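PDB 2FOK: FOKI restriction endonuclease from Planomicrobium okeanokoites, which recognises a short DNA sequence through its recognition domain and cleaves the double strand at a distance from that site, as a metal-dependent type IIS restriction endonuclease. Local coordinates for residues Ile65-Glu70 against Ser126-Ile131; Arg6-Val11 against Phe110-His115. All coordinates share one frame; numbering follows the deposited sequence.

Both contacts lie within the first subdomain of the recognition domain, a member of the helix-turn-helix clan, and their centres are about 13 Å apart. Along the chain the segments alternate: Arg-6 to Val-11 comes first, then Ile-65 to Glu-70, then Phe-110 to His-115 on helix 104-116, and last Ser-126 to Ile-131. Contact 1 joins strand 66-67 to strand 128-131 in a small three-stranded antiparallel sheet; contact 2 packs the N-terminal loop against helix 104-116. They meet directly, through a salt bridge from Arg-6 to Asp-127 and through Leu-111, which packs on Tyr-68 and Phe-129. The N-terminal loop is thereby built into the subdomain, which by its name takes part in DNA recognition.

Contact 1: residues Ile65-Glu70 against Ser126-Ile131; sequences IYTYKE and SDSFVI
Tyr-66 and Phe-129 form an antiparallel hydrogen-bonded pair, Tyr-66 N to Phe-129 O at 3.2 Å and Phe-129 N to Tyr-66 O at 2.8 Å, with Thr-67 and Ser-128 as the next, non-hydrogen-bonded pair. A third bond, Tyr-68 N to Asp-127 O, continues the ladder into the first turn of helix 68-72. Asp-127 forms a G1 beta bulge with Ser-128, both facing Ile-123 on strand 120-123. On the face of Thr-67, small side chains suit the close backbones: Ser-128 OG lies 3.4 Å from Thr-67 CG2 and donates back to Ser-126 O, while Ser-128 CB touches Ile-65 CG1 at 3.6 Å. An alanine in place of Ser-128 would keep that CB contact but is likely to leave Ser-126 O without its hydroxyl donor and the Thr-67 methyl less well packed. Ile-65, with CG1 anti to the backbone N (chi1 171°), carries CD1 to Val-130 CG1. On the other face the Phe-129 ring presents its edge to Tyr-68, whose CD2 lies 3.6 Å from Phe-129 CE1, the two planes inclined at 54°; Leu-111 packs on both rings. Thr-67 also starts the helix in a capping box, its OG1 accepting from Glu-70 N and its own N donating to Glu-70 OE1. Asp-127 OD2 meets Arg-6 and a water that accepts from Lys-69 N, while OD1 meets Tyr-122 OH. The amides of Tyr-68, Lys-69 and Glu-70 thus all find acceptors, a carbonyl, a water and the threonine hydroxyl, and Arg-6 would be expected to favour the ionised carboxylate.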
loop_
_atom_site.group_PDB
_atom_site.type_symbol
_atom_site.label_atom_id
_atom_site.label_comp_id
_atom_site.label_asym_id
_atom_site.label_seq_id
_atom_site.Cartn_x
_atom_site.Cartn_y
_atom_site.Cartn_z
ATOM N N ILE A 65 -23.381 -13.939 -18.521
ATOM C CA ILE A 65 -23.165 -12.972 -17.468
ATOM C C ILE A 65 -22.974 -13.833 -16.222
ATOM O O ILE A 65 -23.724 -14.787 -16.007
ATOM C CB ILE A 65 -24.380 -12.016 -17.322
ATOM C CG1 ILE A 65 -24.229 -11.159 -16.056
ATOM C CG2 ILE A 65 -25.682 -12.813 -17.300
ATOM C CD1 ILE A 65 -24.767 -9.740 -16.196
ATOM N N TYR A 66 -21.947 -13.529 -15.433
ATOM C CA TYR A 66 -21.662 -14.299 -14.220
ATOM C C TYR A 66 -21.592 -13.369 -13.016
ATOM O O TYR A 66 -21.064 -12.267 -13.115
ATOM C CB TYR A 66 -20.320 -15.047 -14.343
ATOM C CG TYR A 66 -20.146 -15.939 -15.565
ATOM C CD1 TYR A 66 -21.064 -16.947 -15.867
ATOM C CD2 TYR A 66 -19.042 -15.794 -16.400
ATOM C CE1 TYR A 66 -20.881 -17.792 -16.977
ATOM C CE2 TYR A 66 -18.852 -16.632 -17.510
ATOM C CZ TYR A 66 -19.774 -17.625 -17.788
ATOM O OH TYR A 66 -19.587 -18.437 -18.886
ATOM N N THR A 67 -22.124 -13.812 -11.881
ATOM C CA THR A 67 -22.088 -13.004 -10.664
ATOM C C THR A 67 -20.760 -13.258 -9.981
ATOM O O THR A 67 -20.079 -14.243 -10.271
ATOM C CB THR A 67 -23.201 -13.386 -9.666
ATOM O OG1 THR A 67 -22.954 -14.699 -9.160
ATOM C CG2 THR A 67 -24.566 -13.349 -10.328
ATOM N N TYR A 68 -20.397 -12.374 -9.064
ATOM C CA TYR A 68 -19.141 -12.512 -8.343
ATOM C C TYR A 68 -19.003 -13.912 -7.754
ATOM O O TYR A 68 -17.988 -14.577 -7.951
ATOM C CB TYR A 68 -19.062 -11.478 -7.219
ATOM C CG TYR A 68 -17.660 -10.989 -6.940
ATOM C CD1 TYR A 68 -16.752 -11.778 -6.224
ATOM C CD2 TYR A 68 -17.241 -9.735 -7.385
ATOM C CE1 TYR A 68 -15.453 -11.326 -5.960
ATOM C CE2 TYR A 68 -15.950 -9.273 -7.129
ATOM C CZ TYR A 68 -15.063 -10.074 -6.416
ATOM O OH TYR A 68 -13.791 -9.618 -6.171
ATOM N N LYS A 69 -20.038 -14.357 -7.043
ATOM C CA LYS A 69 -20.037 -15.671 -6.416
ATOM C C LYS A 69 -19.786 -16.810 -7.399
ATOM O O LYS A 69 -18.875 -17.613 -7.208
ATOM C CB LYS A 69 -21.356 -15.904 -5.682
ATOM C CG LYS A 69 -21.376 -17.196 -4.894
ATOM C CD LYS A 69 -22.252 -17.112 -3.669
ATOM C CE LYS A 69 -22.116 -18.376 -2.825
ATOM N NZ LYS A 69 -21.024 -19.282 -3.313
ATOM N N GLU A 70 -20.587 -16.882 -8.452
ATOM C CA GLU A 70 -20.434 -17.939 -9.454
ATOM C C GLU A 70 -18.982 -18.086 -9.941
ATOM O O GLU A 70 -18.520 -19.192 -10.217
ATOM C CB GLU A 70 -21.354 -17.658 -10.652
ATOM C CG GLU A 70 -22.821 -17.991 -10.422
ATOM C CD GLU A 70 -23.757 -17.088 -11.214
ATOM O OE1 GLU A 70 -23.287 -16.406 -12.148
ATOM O OE2 GLU A 70 -24.967 -17.056 -10.907
ATOM N N SER A 126 -25.796 -5.559 -9.677
ATOM C CA SER A 126 -26.090 -6.888 -10.190
ATOM C C SER A 126 -24.947 -7.796 -9.727
ATOM O O SER A 126 -25.032 -9.029 -9.814
ATOM C CB SER A 126 -26.156 -6.844 -11.718
ATOM O OG SER A 126 -26.573 -8.083 -12.247
ATOM N N ASP A 127 -23.880 -7.159 -9.234
ATOM C CA ASP A 127 -22.697 -7.859 -8.736
ATOM C C ASP A 127 -22.241 -8.864 -9.780
ATOM O O ASP A 127 -21.819 -9.970 -9.442
ATOM C CB ASP A 127 -23.039 -8.588 -7.431
ATOM C CG ASP A 127 -21.835 -8.794 -6.537
ATOM O OD1 ASP A 127 -20.837 -8.051 -6.682
ATOM O OD2 ASP A 127 -21.895 -9.707 -5.681
ATOM N N SER A 128 -22.321 -8.464 -11.047
ATOM C CA SER A 128 -21.966 -9.343 -12.155
ATOM C C SER A 128 -20.981 -8.765 -13.167
ATOM O O SER A 128 -20.731 -7.566 -13.194
ATOM C CB SER A 128 -23.245 -9.761 -12.888
ATOM O OG SER A 128 -24.142 -10.396 -11.999
ATOM N N PHE A 129 -20.431 -9.644 -14.000
ATOM C CA PHE A 129 -19.483 -9.253 -15.037
ATOM C C PHE A 129 -19.871 -9.850 -16.394
ATOM O O PHE A 129 -20.574 -10.869 -16.471
ATOM C CB PHE A 129 -18.058 -9.755 -14.730
ATOM C CG PHE A 129 -17.523 -9.356 -13.382
ATOM C CD1 PHE A 129 -18.045 -9.903 -12.219
ATOM C CD2 PHE A 129 -16.445 -8.482 -13.285
ATOM C CE1 PHE A 129 -17.507 -9.600 -10.982
ATOM C CE2 PHE A 129 -15.893 -8.169 -12.047
ATOM C CZ PHE A 129 -16.426 -8.732 -10.891
ATOM N N VAL A 130 -19.388 -9.201 -17.456
ATOM C CA VAL A 130 -19.574 -9.660 -18.826
ATOM C C VAL A 130 -18.278 -9.295 -19.555
ATOM O O VAL A 130 -17.529 -8.438 -19.110
ATOM C CB VAL A 130 -20.769 -8.975 -19.550
ATOM C CG1 VAL A 130 -22.084 -9.356 -18.878
ATOM C CG2 VAL A 130 -20.574 -7.465 -19.569
ATOM N N ILE A 131 -18.011 -9.963 -20.663
ATOM C CA ILE A 131 -16.815 -9.694 -21.440
ATOM C C ILE A 131 -17.034 -8.363 -22.162
ATOM O O ILE A 131 -18.170 -7.889 -22.254
ATOM C CB ILE A 131 -16.582 -10.840 -22.457
ATOM C CG1 ILE A 131 -15.135 -10.843 -22.935
ATOM C CG2 ILE A 131 -17.549 -10.708 -23.631
ATOM C CD1 ILE A 131 -14.755 -12.088 -23.756
HETATM O O HOH W 1 -21.948 -12.351 -6.165
#

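Contact 2: residues Arg6-Val11 against Phe110-His115; sequences RTFGWV and FLRWAH
Phe-8 lies against His-115 where an irregular N-terminal loop packs against helix 104-116, in the first subdomain of a recognition domain of the helix-turn-helix clan. The imidazole lies over one face of the phenyl ring, with centroids 4.3 Å apart and planes inclined at 34°; it also reaches back to Phe-8 CB, 3.6 Å from His-115 ND1. A chi1 of 171° in His-115, which swings CG away from the backbone N, sends the ring out from the helix over the phenyl face. Leu-111, one turn earlier on the helix, meets the rim of the same phenyl ring, Leu-111 CD2 to Phe-8 CE1 at 3.9 Å, and the aliphatic part of Arg-112 comes to that rim too, at CD1. A flat hydrophobic group suits this place, since one face takes the histidine while the edge takes aliphatic carbons. Beyond Phe-8, Gly-9 turns the chain with a positive phi, where a side chain would press on the preceding carbonyl. Farther along, Val-11 CG2 approaches Trp-113 CA, where a branched aliphatic residue can lay a methyl on the helix backbone. Arg-112 is long enough to reach from the helix to two loop carbonyls, with its guanidinium nearly perpendicular to the phenyl plane (81°). Thr-7 O sits over the centre of one guanidinium face, while at the edge Trp-10 O receives two weak hydrogen bonds, from Arg-112 NE at 3.0 Å and from Arg-112 NH2 at 2.8 Å.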
loop_
_atom_site.group_PDB
_atom_site.type_symbol
_atom_site.label_atom_id
_atom_site.label_comp_id
_atom_site.label_asym_id
_atom_site.label_seq_id
_atom_site.Cartn_x
_atom_site.Cartn_y
_atom_site.Cartn_z
ATOM N N ARG A 6 -17.096 -4.063 -3.326
ATOM C CA ARG A 6 -15.951 -4.757 -3.892
ATOM C C ARG A 6 -14.759 -3.808 -3.933
ATOM O O ARG A 6 -14.873 -2.637 -3.564
ATOM C CB ARG A 6 -16.281 -5.253 -5.307
ATOM C CG ARG A 6 -17.500 -6.169 -5.399
ATOM C CD ARG A 6 -17.271 -7.450 -4.575
ATOM N NE ARG A 6 -18.452 -8.313 -4.537
ATOM C CZ ARG A 6 -18.533 -9.449 -3.853
ATOM N NH1 ARG A 6 -17.497 -9.867 -3.142
ATOM N NH2 ARG A 6 -19.654 -10.165 -3.880
ATOM N N THR A 7 -13.624 -4.331 -4.381
ATOM C CA THR A 7 -12.383 -3.577 -4.479
ATOM C C THR A 7 -11.679 -4.030 -5.754
ATOM O O THR A 7 -11.449 -5.224 -5.928
ATOM C CB THR A 7 -11.474 -3.879 -3.264
ATOM O OG1 THR A 7 -12.107 -3.401 -2.066
ATOM C CG2 THR A 7 -10.111 -3.214 -3.428
ATOM N N PHE A 8 -11.346 -3.088 -6.641
ATOM C CA PHE A 8 -10.680 -3.414 -7.912
ATOM C C PHE A 8 -9.578 -2.422 -8.259
ATOM O O PHE A 8 -9.383 -1.422 -7.573
ATOM C CB PHE A 8 -11.663 -3.377 -9.094
ATOM C CG PHE A 8 -12.873 -4.240 -8.934
ATOM C CD1 PHE A 8 -12.752 -5.621 -8.820
ATOM C CD2 PHE A 8 -14.144 -3.671 -8.944
ATOM C CE1 PHE A 8 -13.888 -6.431 -8.718
ATOM C CE2 PHE A 8 -15.282 -4.459 -8.844
ATOM C CZ PHE A 8 -15.160 -5.845 -8.732
ATOM N N GLY A 9 -8.887 -2.705 -9.360
ATOM C CA GLY A 9 -7.839 -1.825 -9.853
ATOM C C GLY A 9 -6.458 -2.092 -9.312
ATOM O O GLY A 9 -5.498 -1.432 -9.715
ATOM N N TRP A 10 -6.348 -3.070 -8.419
ATOM C CA TRP A 10 -5.074 -3.383 -7.784
ATOM C C TRP A 10 -4.900 -4.874 -7.498
ATOM O O TRP A 10 -5.711 -5.494 -6.800
ATOM C CB TRP A 10 -4.965 -2.598 -6.481
ATOM C CG TRP A 10 -5.270 -1.131 -6.623
ATOM C CD1 TRP A 10 -6.478 -0.514 -6.422
ATOM C CD2 TRP A 10 -4.357 -0.103 -7.006
ATOM N NE1 TRP A 10 -6.368 0.832 -6.662
ATOM C CE2 TRP A 10 -5.077 1.112 -7.025
ATOM C CE3 TRP A 10 -2.993 -0.087 -7.341
ATOM C CZ2 TRP A 10 -4.481 2.334 -7.365
ATOM C CZ3 TRP A 10 -2.400 1.132 -7.679
ATOM C CH2 TRP A 10 -3.146 2.326 -7.688
ATOM N N VAL A 11 -3.828 -5.441 -8.033
ATOM C CA VAL A 11 -3.535 -6.856 -7.841
ATOM C C VAL A 11 -2.168 -6.983 -7.166
ATOM O O VAL A 11 -1.227 -6.284 -7.529
ATOM C CB VAL A 11 -3.547 -7.612 -9.202
ATOM C CG1 VAL A 11 -4.149 -8.994 -9.017
ATOM C CG2 VAL A 11 -4.362 -6.824 -10.237
ATOM N N PHE A 110 -7.173 -13.022 -10.285
ATOM C CA PHE A 110 -7.404 -13.180 -11.714
ATOM C C PHE A 110 -8.636 -12.395 -12.162
ATOM O O PHE A 110 -8.664 -11.849 -13.259
ATOM C CB PHE A 110 -7.593 -14.666 -12.048
ATOM C CG PHE A 110 -6.310 -15.394 -12.348
ATOM C CD1 PHE A 110 -5.524 -15.028 -13.437
ATOM C CD2 PHE A 110 -5.884 -16.438 -11.536
ATOM C CE1 PHE A 110 -4.331 -15.696 -13.714
ATOM C CE2 PHE A 110 -4.700 -17.105 -11.803
ATOM C CZ PHE A 110 -3.919 -16.733 -12.898
ATOM N N LEU A 111 -9.664 -12.358 -11.323
ATOM C CA LEU A 111 -10.874 -11.606 -11.658
ATOM C C LEU A 111 -10.515 -10.115 -11.660
ATOM O O LEU A 111 -10.863 -9.368 -12.582
ATOM C CB LEU A 111 -11.974 -11.889 -10.621
ATOM C CG LEU A 111 -13.327 -11.180 -10.776
ATOM C CD1 LEU A 111 -14.440 -12.197 -10.796
ATOM C CD2 LEU A 111 -13.539 -10.204 -9.640
ATOM N N ARG A 112 -9.799 -9.701 -10.617
ATOM C CA ARG A 112 -9.365 -8.321 -10.445
ATOM C C ARG A 112 -8.441 -7.904 -11.579
ATOM O O ARG A 112 -8.477 -6.759 -12.031
ATOM C CB ARG A 112 -8.664 -8.160 -9.087
ATOM C CG ARG A 112 -9.639 -8.134 -7.906
ATOM C CD ARG A 112 -8.947 -8.225 -6.548
ATOM N NE ARG A 112 -8.299 -6.966 -6.185
ATOM C CZ ARG A 112 -8.259 -6.455 -4.956
ATOM N NH1 ARG A 112 -8.831 -7.087 -3.934
ATOM N NH2 ARG A 112 -7.642 -5.298 -4.751
ATOM N N TRP A 113 -7.624 -8.847 -12.040
ATOM C CA TRP A 113 -6.691 -8.611 -13.133
ATOM C C TRP A 113 -7.433 -8.433 -14.479
ATOM O O TRP A 113 -7.212 -7.461 -15.193
ATOM C CB TRP A 113 -5.714 -9.784 -13.188
ATOM C CG TRP A 113 -4.509 -9.609 -14.059
ATOM C CD1 TRP A 113 -4.110 -8.477 -14.710
ATOM C CD2 TRP A 113 -3.548 -10.628 -14.393
ATOM N NE1 TRP A 113 -2.955 -8.728 -15.435
ATOM C CE2 TRP A 113 -2.593 -10.040 -15.254
ATOM C CE3 TRP A 113 -3.406 -11.984 -14.048
ATOM C CZ2 TRP A 113 -1.508 -10.761 -15.772
ATOM C CZ3 TRP A 113 -2.325 -12.703 -14.564
ATOM C CH2 TRP A 113 -1.394 -12.089 -15.415
ATOM N N ALA A 114 -8.325 -9.358 -14.815
ATOM C CA ALA A 114 -9.084 -9.274 -16.067
ATOM C C ALA A 114 -9.866 -7.969 -16.121
ATOM O O ALA A 114 -9.906 -7.290 -17.141
ATOM C CB ALA A 114 -10.034 -10.441 -16.175
ATOM N N HIS A 115 -10.484 -7.628 -14.999
ATOM C CA HIS A 115 -11.265 -6.417 -14.890
ATOM C C HIS A 115 -10.397 -5.163 -15.007
ATOM O O HIS A 115 -10.782 -4.201 -15.675
ATOM C CB HIS A 115 -12.021 -6.430 -13.559
ATOM C CG HIS A 115 -12.698 -5.138 -13.242
ATOM N ND1 HIS A 115 -12.060 -4.106 -12.586
ATOM C CD2 HIS A 115 -13.945 -4.691 -13.527
ATOM C CE1 HIS A 115 -12.884 -3.079 -12.482
ATOM N NE2 HIS A 115 -14.034 -3.407 -13.046
#